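Long-range contacts in leucine--tRNA ligase (Agrobacterium radiobacter, PDB 5AH5), which probably catalyses the ATP-dependent attachment of leucine to tRNA(Leu), with release of AMP and diphosphate: residues Asp778-Val783 and Ile809-Gly814; Leu764-Thr769 and Leu786-Ser791; Val758-Lys763 and Ser791-Arg796; Glu651-Arg656 and Gln750-Val755. All blocks are in the same frame, centred on the assembly; numbering follows the deposited sequence.

How the contacts relate
Contacts 1, 2 and 3 hold together one small alpha/beta unit at the C-terminal end of the chain, with centres 8 to 9 Å apart. Contact 1 seats helix 776-785 on strand 808-813. Contact 2 ties edge strand 763-771 to helix 787-792, and contact 3 joins the turn between the first two strands to the end of that helix; contacts 2 and 3 share Ser791. Contact 4, whose centre is 23 to 29 Å from the others, lies where the loop leading into strand 753-760 packs on the start of helix 653-674. All four are away from the leucyl-sulfamoyl-adenosine pocket and the zinc site. Contacts 1 to 3 touch the tRNA at C64, U20 and G19 of chain D respectively, and Val755 of contact 4 packs on an uracil base.

Contact 1 (Asp778-Val783 and Ile809-Gly814); sequences DILSTV and INLVVG. With nucleotides of chain D.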
# COMPACT_ATOMS: atom_id res chain seq x y z
N ASP B 778 -24.89 20.59 -42.99
CA ASP B 778 -25.66 21.67 -42.33
C ASP B 778 -24.90 22.28 -41.16
O ASP B 778 -24.98 23.50 -40.94
CB ASP B 778 -27.04 21.18 -41.89
CG ASP B 778 -27.96 20.81 -43.08
OD1 ASP B 778 -27.65 21.16 -44.24
OD2 ASP B 778 -29.02 20.16 -42.82
N ILE B 779 -24.15 21.45 -40.41
CA ILE B 779 -23.29 21.99 -39.37
C ILE B 779 -22.28 22.96 -39.99
O ILE B 779 -22.21 24.11 -39.59
CB ILE B 779 -22.55 20.89 -38.58
CG1 ILE B 779 -23.55 20.06 -37.81
CG2 ILE B 779 -21.49 21.49 -37.67
CD1 ILE B 779 -22.95 18.87 -37.08
N LEU B 780 -21.55 22.51 -40.99
CA LEU B 780 -20.59 23.37 -41.67
C LEU B 780 -21.24 24.63 -42.25
O LEU B 780 -20.75 25.73 -42.09
CB LEU B 780 -19.91 22.62 -42.82
CG LEU B 780 -18.84 23.40 -43.54
CD1 LEU B 780 -17.66 23.66 -42.63
CD2 LEU B 780 -18.41 22.64 -44.78
N SER B 781 -22.34 24.46 -42.92
CA SER B 781 -23.05 25.61 -43.49
C SER B 781 -23.50 26.60 -42.36
O SER B 781 -23.32 27.82 -42.48
CB SER B 781 -24.22 25.09 -44.35
OG SER B 781 -25.21 26.03 -44.36
N THR B 782 -23.96 26.08 -41.23
CA THR B 782 -24.32 26.94 -40.09
C THR B 782 -23.10 27.68 -39.50
O THR B 782 -23.20 28.89 -39.19
CB THR B 782 -25.05 26.13 -39.00
OG1 THR B 782 -26.18 25.52 -39.62
CG2 THR B 782 -25.54 27.04 -37.82
N VAL B 783 -21.99 26.98 -39.40
CA VAL B 783 -20.72 27.54 -38.88
C VAL B 783 -20.20 28.67 -39.81
O VAL B 783 -19.78 29.72 -39.34
CB VAL B 783 -19.59 26.48 -38.69
CG1 VAL B 783 -18.34 27.12 -38.12
CG2 VAL B 783 -20.01 25.39 -37.73
N ILE B 809 -15.86 21.73 -33.70
CA ILE B 809 -15.50 21.91 -35.14
C ILE B 809 -14.36 22.90 -35.28
O ILE B 809 -14.43 24.03 -34.78
CB ILE B 809 -16.70 22.27 -36.05
CG1 ILE B 809 -16.26 22.27 -37.52
CG2 ILE B 809 -17.37 23.59 -35.64
CD1 ILE B 809 -17.39 22.18 -38.47
N ASN B 810 -13.26 22.43 -35.88
CA ASN B 810 -12.13 23.27 -36.21
C ASN B 810 -12.07 23.48 -37.75
O ASN B 810 -11.95 22.53 -38.51
CB ASN B 810 -10.85 22.64 -35.74
CG ASN B 810 -9.68 23.50 -35.96
OD1 ASN B 810 -9.75 24.72 -35.92
ND2 ASN B 810 -8.54 22.86 -36.25
N LEU B 811 -12.19 24.73 -38.16
CA LEU B 811 -12.04 25.11 -39.59
C LEU B 811 -10.57 25.39 -39.93
O LEU B 811 -9.91 26.17 -39.24
CB LEU B 811 -12.85 26.34 -39.85
CG LEU B 811 -14.32 26.30 -39.44
CD1 LEU B 811 -14.99 27.66 -39.63
CD2 LEU B 811 -15.04 25.22 -40.20
N VAL B 812 -10.04 24.69 -40.93
CA VAL B 812 -8.62 24.87 -41.34
C VAL B 812 -8.57 25.85 -42.52
O VAL B 812 -9.22 25.59 -43.55
CB VAL B 812 -8.01 23.55 -41.76
CG1 VAL B 812 -6.57 23.76 -42.23
CG2 VAL B 812 -7.99 22.57 -40.58
N VAL B 813 -7.90 26.98 -42.34
CA VAL B 813 -7.93 28.09 -43.32
C VAL B 813 -6.53 28.50 -43.76
O VAL B 813 -5.58 28.38 -43.01
CB VAL B 813 -8.69 29.33 -42.83
CG1 VAL B 813 -10.15 29.01 -42.52
CG2 VAL B 813 -8.04 29.94 -41.63
N GLY B 814 -6.43 28.98 -44.99
CA GLY B 814 -5.18 29.49 -45.54
C GLY B 814 -4.79 30.87 -45.06
O GLY B 814 -5.53 31.49 -44.27
P C D 64 -1.92 17.71 -39.25
OP1 C D 64 -2.66 16.92 -40.24
OP2 C D 64 -0.67 18.42 -39.56
O5' C D 64 -2.94 18.83 -38.75
C5' C D 64 -3.11 20.05 -39.46
C4' C D 64 -4.20 20.85 -38.79
O4' C D 64 -5.48 20.16 -38.88
C3' C D 64 -4.01 21.08 -37.31
O3' C D 64 -3.10 22.15 -37.08
C2' C D 64 -5.42 21.40 -36.87
O2' C D 64 -5.76 22.72 -37.22
C1' C D 64 -6.24 20.43 -37.71
N1 C D 64 -6.55 19.16 -37.02
C2 C D 64 -7.57 19.13 -36.05
O2 C D 64 -8.16 20.18 -35.76
N3 C D 64 -7.83 17.97 -35.40
C4 C D 64 -7.16 16.86 -35.73
N4 C D 64 -7.48 15.72 -35.10
C5 C D 64 -6.14 16.86 -36.73
C6 C D 64 -5.85 18.03 -37.32
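Val783 lays its two methyl groups over Leu811 and Ile809, next-but-one neighbours on strand 808-813. Its CG1 slides past the Leu811 side chain, which runs the opposite way, and comes 3.7 Å from Leu811 CD1. Its CG2 meets Ile809 CG2 tip to tip at 3.8 Å. The first torsion of Val783 (-178°) turns CG1 opposite the backbone N and leaves CG2 beside that N, which is how the two methyls part toward different strand residues. One turn back, Leu780 reaches in from the flank of the helix: its CD1 touches Leu811 CD2 at 3.9 Å, the two leucines crossing at a slant. Ile779 adds a lighter touch, CG2 to Ile809 CD1 at 4.2 Å. No polar group takes part across this interface. Within the helix, Thr782 OG1 bonds back to Asp778 O, reaching it from the face opposite to that used by Thr782 N. Val758 on the adjacent strand and Met768 on the strand beyond it also pack against Val783.

The axes of the two short segments cross at -69°, 10.7 Å apart at their closest. Asn810 projects from the reverse face of the sheet, where ND2 donates to C64 O2 of chain D (2.8 Å, 159°) and also to C64 O2' (2.9 Å), thereby touching both base and sugar; its OD1 accepts from Gly762 N. One sheet face buried under helices and the other turned to the tRNA is the layout of the compact C-terminal alpha/beta domain of bacterial-type leucyl-tRNA synthetases.

Contact 2 (Leu764-Thr769 and Leu786-Ser791); sequences LIRTMT and LPEVRS. With SO4 (sulfate ion), chain K; nucleotides of chain D.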
# COMPACT_ATOMS: atom_id res chain seq x y z
N LEU B 764 -9.98 28.90 -30.54
CA LEU B 764 -11.38 29.12 -30.23
C LEU B 764 -11.83 30.51 -30.65
O LEU B 764 -11.29 31.51 -30.17
CB LEU B 764 -11.65 29.00 -28.76
CG LEU B 764 -13.07 29.26 -28.24
CD1 LEU B 764 -14.03 28.17 -28.68
CD2 LEU B 764 -13.09 29.32 -26.71
N ILE B 765 -12.88 30.56 -31.46
CA ILE B 765 -13.52 31.78 -31.88
C ILE B 765 -14.80 32.06 -31.04
O ILE B 765 -14.97 33.14 -30.55
CB ILE B 765 -13.85 31.70 -33.40
CG1 ILE B 765 -12.57 31.38 -34.22
CG2 ILE B 765 -14.41 33.02 -33.87
CD1 ILE B 765 -11.34 32.24 -33.86
N ARG B 766 -15.68 31.08 -30.87
CA ARG B 766 -16.98 31.27 -30.16
C ARG B 766 -17.65 29.90 -30.11
O ARG B 766 -17.11 28.92 -30.59
CB ARG B 766 -17.91 32.26 -30.88
CG ARG B 766 -18.29 31.86 -32.30
CD ARG B 766 -19.39 32.76 -32.87
NE ARG B 766 -20.68 32.41 -32.27
CZ ARG B 766 -21.85 32.94 -32.59
NH1 ARG B 766 -21.99 33.90 -33.50
NH2 ARG B 766 -22.92 32.47 -31.96
N THR B 767 -18.83 29.85 -29.57
CA THR B 767 -19.65 28.66 -29.60
C THR B 767 -20.91 28.97 -30.37
O THR B 767 -21.26 30.11 -30.58
CB THR B 767 -20.08 28.18 -28.18
OG1 THR B 767 -20.95 29.17 -27.58
CG2 THR B 767 -18.94 27.97 -27.29
N MET B 768 -21.58 27.90 -30.73
CA MET B 768 -22.73 27.88 -31.59
C MET B 768 -23.64 26.79 -30.97
O MET B 768 -23.18 25.73 -30.57
CB MET B 768 -22.19 27.47 -32.97
CG MET B 768 -23.16 27.16 -34.04
SD MET B 768 -22.33 26.39 -35.44
CE MET B 768 -21.66 24.87 -34.82
N THR B 769 -24.91 27.08 -30.84
CA THR B 769 -25.91 26.11 -30.40
C THR B 769 -26.66 25.58 -31.60
O THR B 769 -27.20 26.38 -32.38
CB THR B 769 -26.87 26.78 -29.44
OG1 THR B 769 -26.09 27.31 -28.37
CG2 THR B 769 -27.88 25.81 -28.85
N LEU B 786 -21.82 32.05 -39.29
CA LEU B 786 -21.62 32.90 -38.14
C LEU B 786 -20.84 34.17 -38.48
O LEU B 786 -19.89 34.12 -39.25
CB LEU B 786 -20.85 32.16 -37.06
CG LEU B 786 -21.47 30.85 -36.58
CD1 LEU B 786 -20.48 30.13 -35.68
CD2 LEU B 786 -22.80 31.14 -35.87
N PRO B 787 -21.23 35.31 -37.90
CA PRO B 787 -20.55 36.53 -38.33
C PRO B 787 -19.06 36.56 -38.14
O PRO B 787 -18.33 37.11 -38.98
CB PRO B 787 -21.19 37.61 -37.43
CG PRO B 787 -22.58 37.14 -37.24
CD PRO B 787 -22.52 35.62 -37.23
N GLU B 788 -18.63 36.03 -37.01
CA GLU B 788 -17.25 35.98 -36.64
C GLU B 788 -16.47 35.13 -37.60
O GLU B 788 -15.34 35.45 -37.93
CB GLU B 788 -17.10 35.37 -35.24
CG GLU B 788 -17.46 36.27 -34.09
CD GLU B 788 -18.94 36.19 -33.71
OE1 GLU B 788 -19.75 35.47 -34.39
OE2 GLU B 788 -19.27 36.87 -32.73
N VAL B 789 -17.09 34.06 -38.06
CA VAL B 789 -16.47 33.14 -39.03
C VAL B 789 -16.47 33.74 -40.46
O VAL B 789 -15.46 33.73 -41.10
CB VAL B 789 -17.20 31.78 -38.99
CG1 VAL B 789 -16.62 30.82 -40.03
CG2 VAL B 789 -17.07 31.18 -37.57
N ARG B 790 -17.58 34.25 -40.93
CA ARG B 790 -17.66 34.99 -42.20
C ARG B 790 -16.63 36.12 -42.23
O ARG B 790 -15.95 36.32 -43.23
CB ARG B 790 -19.05 35.60 -42.42
CG ARG B 790 -19.85 35.09 -43.58
CD ARG B 790 -21.31 35.57 -43.58
NE ARG B 790 -22.20 34.53 -44.13
CZ ARG B 790 -23.50 34.43 -43.85
NH1 ARG B 790 -24.11 35.31 -43.06
NH2 ARG B 790 -24.20 33.44 -44.38
N SER B 791 -16.48 36.81 -41.10
CA SER B 791 -15.52 37.91 -41.01
C SER B 791 -14.09 37.39 -41.20
O SER B 791 -13.37 37.85 -42.06
CB SER B 791 -15.66 38.65 -39.68
OG SER B 791 -16.95 39.25 -39.54
S SO4 K . -25.69 30.73 -30.29
O1 SO4 K . -24.34 31.12 -29.81
O2 SO4 K . -25.72 30.04 -31.62
O3 SO4 K . -26.58 31.92 -30.28
O4 SO4 K . -26.21 29.78 -29.27
P U D 20 -12.39 21.67 -25.04
OP1 U D 20 -11.06 22.12 -24.55
OP2 U D 20 -13.33 21.01 -24.16
O5' U D 20 -13.18 22.87 -25.70
C5' U D 20 -12.50 23.77 -26.59
C4' U D 20 -12.73 25.18 -26.12
O4' U D 20 -14.16 25.45 -26.18
C3' U D 20 -12.31 25.47 -24.68
O3' U D 20 -11.76 26.78 -24.58
C2' U D 20 -13.63 25.37 -23.91
O2' U D 20 -13.66 26.11 -22.72
C1' U D 20 -14.62 25.93 -24.94
N1 U D 20 -16.00 25.46 -24.74
C2 U D 20 -16.96 26.38 -24.42
O2 U D 20 -16.73 27.57 -24.34
N3 U D 20 -18.22 25.86 -24.24
C4 U D 20 -18.60 24.54 -24.33
O4 U D 20 -19.78 24.24 -24.16
C5 U D 20 -17.55 23.64 -24.67
C6 U D 20 -16.30 24.12 -24.84
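Arg766, Leu786 and Glu788 carry most of this contact between edge strand 763-771 and the start of helix 787-792. The guanidinium of Arg766 has Leu786 CD2 over one face, 3.7 Å from NH1 and set off toward the rim. Glu788 OE1 stands at its edge and closes a salt bridge with NH1 (2.9 Å, 157°). The bond meets OE1 on its syn side but 28° out of the carboxylate plane, and the two flat groups stand 85° apart. Glu788 bends at chi2 to bring the carboxylate back across the arginine, while its CB lies 3.8 Å from Ile765 CG2.

Arg766 also folds down on its own strand: CG sits between the backbone N and carbonyl carbon, and a kink at chi3 brings NE and NH2 side-on to Thr767 O, at 2.9 Å from NE. Leu786, at the N-cap position of the helix, spreads its other methyl, CD1, to Met768 CB at 4.2 Å. A sulfate, probably from the crystallisation liquor, is held by Thr769 N and by Thr769 OG1 (2.6 Å from its O4), with a weak bond from Arg766 NH2. On the other face of the strand, Thr767 and Leu764 pack on U20 of chain D.

With one carbonyl and one carboxylate fixing its in-plane rotation and a leucine on one face, the guanidinium is well oriented; its charge is probably balanced in part by Glu788, and the sulfate bound beside it in this crystal is consistent with a local preference for anions.

Contact 3 (Val758-Lys763 and Ser791-Arg796); sequences VQINGK and SRLSDR. With nucleotides of chain D.
The Asn761 amide and the Arg796 guanidinium stand nearly upright to one another, their planes 83° apart, with Asn761 ND2 at a slant 3.7 Å from Arg796 NH2. Both nitrogens are donors, and both groups are tied to the chain at the end of strand 808-813: Asn761 OD1 accepts from Val813 N, and Arg796 NE donates to Gly814 O just beyond it. Beside them Ile760 points its CD1 against the end of helix 787-792 and the bend that follows, 3.8 Å from Arg792 CD and 4.2 Å from Leu793 CD2. Ile760 to Lys763 form a type I' turn, the tight link of the beta hairpin made by strands 753-760 and 763-771, closed by Lys763 N to Ile760 O (2.8 Å); Gly762 takes the left-handed backbone angles the turn requires. Across from it, a type I turn runs from Leu793 to Arg796, and Ser794 OG bonds to Ser791 O. The Arg792 chain, extended from CG to NE, passes Ile760 and brings NH1 to 4.3 Å from Lys763 NZ. These cations gather beside RNA phosphate: Arg792 NH2 forms a salt bridge to one, and Lys763 packs on one. From the sheet face turned to the tRNA, Gln759 OE1 accepts from N2 of G19 of chain D (3.0 Å, 151°).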
# COMPACT_ATOMS: atom_id res chain seq x y z
N VAL B 758 -16.34 26.42 -31.82
CA VAL B 758 -15.80 26.56 -33.14
C VAL B 758 -14.40 27.10 -33.04
O VAL B 758 -14.18 28.15 -32.43
CB VAL B 758 -16.66 27.57 -33.88
CG1 VAL B 758 -16.14 27.79 -35.30
CG2 VAL B 758 -18.11 27.08 -33.87
N GLN B 759 -13.46 26.38 -33.60
CA GLN B 759 -12.09 26.83 -33.79
C GLN B 759 -11.83 27.24 -35.25
O GLN B 759 -12.41 26.71 -36.14
CB GLN B 759 -11.12 25.74 -33.43
CG GLN B 759 -11.09 25.43 -31.93
CD GLN B 759 -10.31 24.16 -31.60
OE1 GLN B 759 -10.21 23.25 -32.41
NE2 GLN B 759 -9.83 24.07 -30.36
N ILE B 760 -10.89 28.15 -35.45
CA ILE B 760 -10.26 28.40 -36.72
C ILE B 760 -8.79 28.22 -36.50
O ILE B 760 -8.13 28.87 -35.64
CB ILE B 760 -10.53 29.79 -37.29
CG1 ILE B 760 -11.98 29.93 -37.64
CG2 ILE B 760 -9.72 30.00 -38.53
CD1 ILE B 760 -12.44 31.35 -37.96
N ASN B 761 -8.25 27.28 -37.27
CA ASN B 761 -6.87 26.87 -37.18
C ASN B 761 -6.47 26.51 -35.78
O ASN B 761 -5.37 26.81 -35.35
CB ASN B 761 -5.96 27.96 -37.76
CG ASN B 761 -5.97 27.96 -39.25
OD1 ASN B 761 -6.56 27.05 -39.91
ND2 ASN B 761 -5.38 28.98 -39.82
N GLY B 762 -7.40 25.90 -35.05
CA GLY B 762 -7.12 25.50 -33.69
C GLY B 762 -7.44 26.57 -32.66
O GLY B 762 -7.43 26.27 -31.50
N LYS B 763 -7.75 27.79 -33.06
CA LYS B 763 -8.03 28.83 -32.04
C LYS B 763 -9.53 28.98 -31.80
O LYS B 763 -10.27 29.21 -32.76
CB LYS B 763 -7.45 30.18 -32.52
CG LYS B 763 -7.34 31.23 -31.42
CD LYS B 763 -7.37 32.66 -31.96
CE LYS B 763 -7.58 33.68 -30.84
NZ LYS B 763 -8.59 34.70 -31.24
N SER B 791 -16.48 36.81 -41.10
CA SER B 791 -15.52 37.91 -41.01
C SER B 791 -14.09 37.39 -41.20
O SER B 791 -13.37 37.85 -42.06
CB SER B 791 -15.66 38.65 -39.68
OG SER B 791 -16.95 39.25 -39.54
N ARG B 792 -13.72 36.40 -40.41
CA ARG B 792 -12.36 35.88 -40.43
C ARG B 792 -11.99 35.13 -41.70
O ARG B 792 -10.83 35.04 -42.01
CB ARG B 792 -12.14 34.97 -39.25
CG ARG B 792 -11.90 35.77 -37.99
CD ARG B 792 -12.20 34.96 -36.77
NE ARG B 792 -12.30 35.87 -35.63
CZ ARG B 792 -11.27 36.19 -34.87
NH1 ARG B 792 -10.04 35.71 -35.11
NH2 ARG B 792 -11.46 37.04 -33.88
N LEU B 793 -12.96 34.59 -42.43
CA LEU B 793 -12.74 33.97 -43.73
C LEU B 793 -13.01 34.91 -44.90
O LEU B 793 -13.02 34.46 -46.05
CB LEU B 793 -13.61 32.72 -43.93
CG LEU B 793 -13.65 31.64 -42.84
CD1 LEU B 793 -14.19 30.33 -43.36
CD2 LEU B 793 -12.31 31.46 -42.15
N SER B 794 -13.25 36.20 -44.67
CA SER B 794 -13.63 37.05 -45.82
C SER B 794 -12.43 37.27 -46.77
O SER B 794 -12.65 37.59 -47.93
CB SER B 794 -14.18 38.40 -45.37
OG SER B 794 -13.17 39.01 -44.62
N ASP B 795 -11.20 37.05 -46.31
CA ASP B 795 -9.99 37.15 -47.17
C ASP B 795 -9.10 35.88 -47.14
O ASP B 795 -7.91 35.95 -47.34
CB ASP B 795 -9.16 38.40 -46.76
CG ASP B 795 -8.52 38.29 -45.35
OD1 ASP B 795 -9.12 37.64 -44.44
OD2 ASP B 795 -7.41 38.86 -45.15
N ARG B 796 -9.69 34.73 -46.85
CA ARG B 796 -8.97 33.51 -46.63
C ARG B 796 -9.85 32.39 -47.18
O ARG B 796 -11.08 32.51 -47.16
CB ARG B 796 -8.71 33.30 -45.14
CG ARG B 796 -8.12 34.51 -44.43
CD ARG B 796 -7.81 34.28 -42.96
NE ARG B 796 -6.70 33.39 -42.80
CZ ARG B 796 -6.18 33.01 -41.64
NH1 ARG B 796 -6.69 33.44 -40.47
NH2 ARG B 796 -5.14 32.18 -41.64
P G D 19 -8.66 16.62 -24.42
OP1 G D 19 -8.38 17.42 -23.23
OP2 G D 19 -9.55 15.47 -24.45
O5' G D 19 -9.30 17.64 -25.49
C5' G D 19 -8.88 19.03 -25.56
C4' G D 19 -9.82 19.82 -26.46
O4' G D 19 -9.65 19.34 -27.82
C3' G D 19 -11.30 19.62 -26.13
O3' G D 19 -12.10 20.75 -26.28
C2' G D 19 -11.76 18.60 -27.15
O2' G D 19 -13.13 18.52 -27.43
C1' G D 19 -10.93 19.02 -28.35
N9 G D 19 -10.74 18.00 -29.38
C8 G D 19 -10.90 16.64 -29.27
N7 G D 19 -10.61 16.01 -30.38
C5 G D 19 -10.21 17.00 -31.26
C6 G D 19 -9.76 16.92 -32.60
O6 G D 19 -9.60 15.92 -33.30
N1 G D 19 -9.47 18.18 -33.12
C2 G D 19 -9.58 19.36 -32.43
N2 G D 19 -9.23 20.48 -33.10
N3 G D 19 -10.00 19.45 -31.18
C4 G D 19 -10.29 18.24 -30.66

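Contact 4 (Glu651-Arg656 and Gln750-Val755); sequences ENEEDR and QAENIV
Glu653 and Arg656, on the first turn of helix 653-674, meet Gln750 to Glu752, the loop that leads into strand 753-760 of the C-terminal alpha/beta domain. The segment opens as an N-capped helix start. Glu651 N donates to Asp655 OD2 at 2.9 Å, on the lone pair away from the other oxygen. Asn652 is the N-cap: its OD1 accepts from Asp655 N (2.9 Å, 160°) and weakly from Glu654 N. Glu653 follows with its CG 3.5 Å from Glu752 OE1; the two side chains cross at a slant, and their like charges stay apart. Glu654 OE2 forms a salt bridge with Lys698, and Asp655 OD2 also bonds to Ser700 OG. Arg656 makes the broadest contact. Its chain, bent at both chi2 (-91°) and chi3, folds back over the loop so that NH1 and NH2 each lie 3.1 Å from Gln750 O, with Ala751 CA over one face. NH1 makes a weak hydrogen bond to Arg747 O. Glu752 OE2 stays 4.4 Å from Arg656 NE, too far for a salt bridge, though the opposite charges probably attract. The Ala751 methyl rests against the helix backbone, its CB 3.8 Å from Arg656 O.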
# COMPACT_ATOMS: atom_id res chain seq x y z
N GLU B 651 -41.85 16.56 -20.24
CA GLU B 651 -42.84 17.31 -21.00
C GLU B 651 -42.30 18.52 -21.76
O GLU B 651 -43.08 19.19 -22.43
CB GLU B 651 -43.99 17.72 -20.06
CG GLU B 651 -45.05 16.62 -20.01
CD GLU B 651 -45.72 16.44 -18.67
OE1 GLU B 651 -45.67 17.34 -17.81
OE2 GLU B 651 -46.32 15.35 -18.47
N ASN B 652 -41.00 18.77 -21.70
CA ASN B 652 -40.41 19.92 -22.41
C ASN B 652 -38.87 19.90 -22.46
O ASN B 652 -38.22 18.91 -22.03
CB ASN B 652 -40.89 21.22 -21.75
CG ASN B 652 -40.41 21.35 -20.33
OD1 ASN B 652 -39.20 21.29 -20.07
ND2 ASN B 652 -41.33 21.51 -19.41
N GLU B 653 -38.32 21.02 -22.93
CA GLU B 653 -36.87 21.23 -23.10
C GLU B 653 -36.12 21.35 -21.75
O GLU B 653 -34.93 20.96 -21.66
CB GLU B 653 -36.61 22.48 -23.96
CG GLU B 653 -37.46 22.60 -25.24
CD GLU B 653 -38.70 23.50 -25.11
OE1 GLU B 653 -38.51 24.72 -24.91
OE2 GLU B 653 -39.86 23.00 -25.23
N GLU B 654 -36.79 21.93 -20.75
CA GLU B 654 -36.22 22.13 -19.42
C GLU B 654 -36.07 20.82 -18.62
O GLU B 654 -35.05 20.61 -17.96
CB GLU B 654 -37.06 23.14 -18.61
CG GLU B 654 -36.79 24.61 -18.94
CD GLU B 654 -37.45 25.58 -17.93
OE1 GLU B 654 -38.66 25.87 -18.10
OE2 GLU B 654 -36.76 26.04 -16.97
N ASP B 655 -37.09 19.97 -18.66
CA ASP B 655 -37.00 18.59 -18.15
C ASP B 655 -35.86 17.85 -18.78
O ASP B 655 -35.14 17.14 -18.10
CB ASP B 655 -38.26 17.80 -18.46
CG ASP B 655 -39.43 18.27 -17.68
OD1 ASP B 655 -39.24 18.87 -16.61
OD2 ASP B 655 -40.57 18.01 -18.11
N ARG B 656 -35.70 18.03 -20.07
CA ARG B 656 -34.66 17.36 -20.81
C ARG B 656 -33.28 17.91 -20.53
O ARG B 656 -32.28 17.23 -20.81
CB ARG B 656 -34.95 17.41 -22.32
CG ARG B 656 -36.03 16.45 -22.78
CD ARG B 656 -35.46 15.11 -23.20
NE ARG B 656 -34.91 15.12 -24.56
CZ ARG B 656 -34.01 14.27 -25.05
NH1 ARG B 656 -33.49 13.30 -24.29
NH2 ARG B 656 -33.60 14.38 -26.31
N GLN B 750 -28.42 12.94 -24.57
CA GLN B 750 -28.34 14.17 -25.41
C GLN B 750 -29.64 14.82 -25.20
O GLN B 750 -30.67 14.14 -25.19
CB GLN B 750 -28.20 13.89 -26.89
CG GLN B 750 -26.92 13.17 -27.30
CD GLN B 750 -27.10 12.46 -28.63
OE1 GLN B 750 -28.11 11.78 -28.88
NE2 GLN B 750 -26.11 12.62 -29.52
N ALA B 751 -29.63 16.13 -25.03
CA ALA B 751 -30.85 16.90 -25.03
C ALA B 751 -31.11 17.25 -26.52
O ALA B 751 -30.48 16.67 -27.42
CB ALA B 751 -30.71 18.16 -24.17
N GLU B 752 -32.03 18.17 -26.74
CA GLU B 752 -32.48 18.53 -28.07
C GLU B 752 -31.43 19.39 -28.81
O GLU B 752 -31.33 19.27 -30.00
CB GLU B 752 -33.85 19.24 -27.98
CG GLU B 752 -34.96 18.37 -27.33
CD GLU B 752 -36.25 19.13 -26.99
OE1 GLU B 752 -36.52 20.18 -27.62
OE2 GLU B 752 -37.00 18.67 -26.08
N ASN B 753 -30.65 20.19 -28.08
CA ASN B 753 -29.60 21.06 -28.66
C ASN B 753 -28.21 20.90 -28.04
O ASN B 753 -28.07 20.50 -26.90
CB ASN B 753 -30.03 22.52 -28.57
CG ASN B 753 -31.33 22.78 -29.29
OD1 ASN B 753 -31.46 22.50 -30.49
ND2 ASN B 753 -32.32 23.25 -28.55
N ILE B 754 -27.20 21.23 -28.80
CA ILE B 754 -25.81 21.08 -28.38
C ILE B 754 -25.08 22.42 -28.53
O ILE B 754 -25.29 23.13 -29.52
CB ILE B 754 -25.21 19.93 -29.19
CG1 ILE B 754 -25.36 18.68 -28.32
CG2 ILE B 754 -23.75 20.14 -29.59
CD1 ILE B 754 -25.11 17.38 -29.05
N VAL B 755 -24.30 22.79 -27.51
CA VAL B 755 -23.37 23.90 -27.60
C VAL B 755 -22.07 23.35 -28.19
O VAL B 755 -21.44 22.44 -27.67
CB VAL B 755 -23.15 24.58 -26.24
CG1 VAL B 755 -22.11 25.69 -26.33
CG2 VAL B 755 -24.48 25.15 -25.71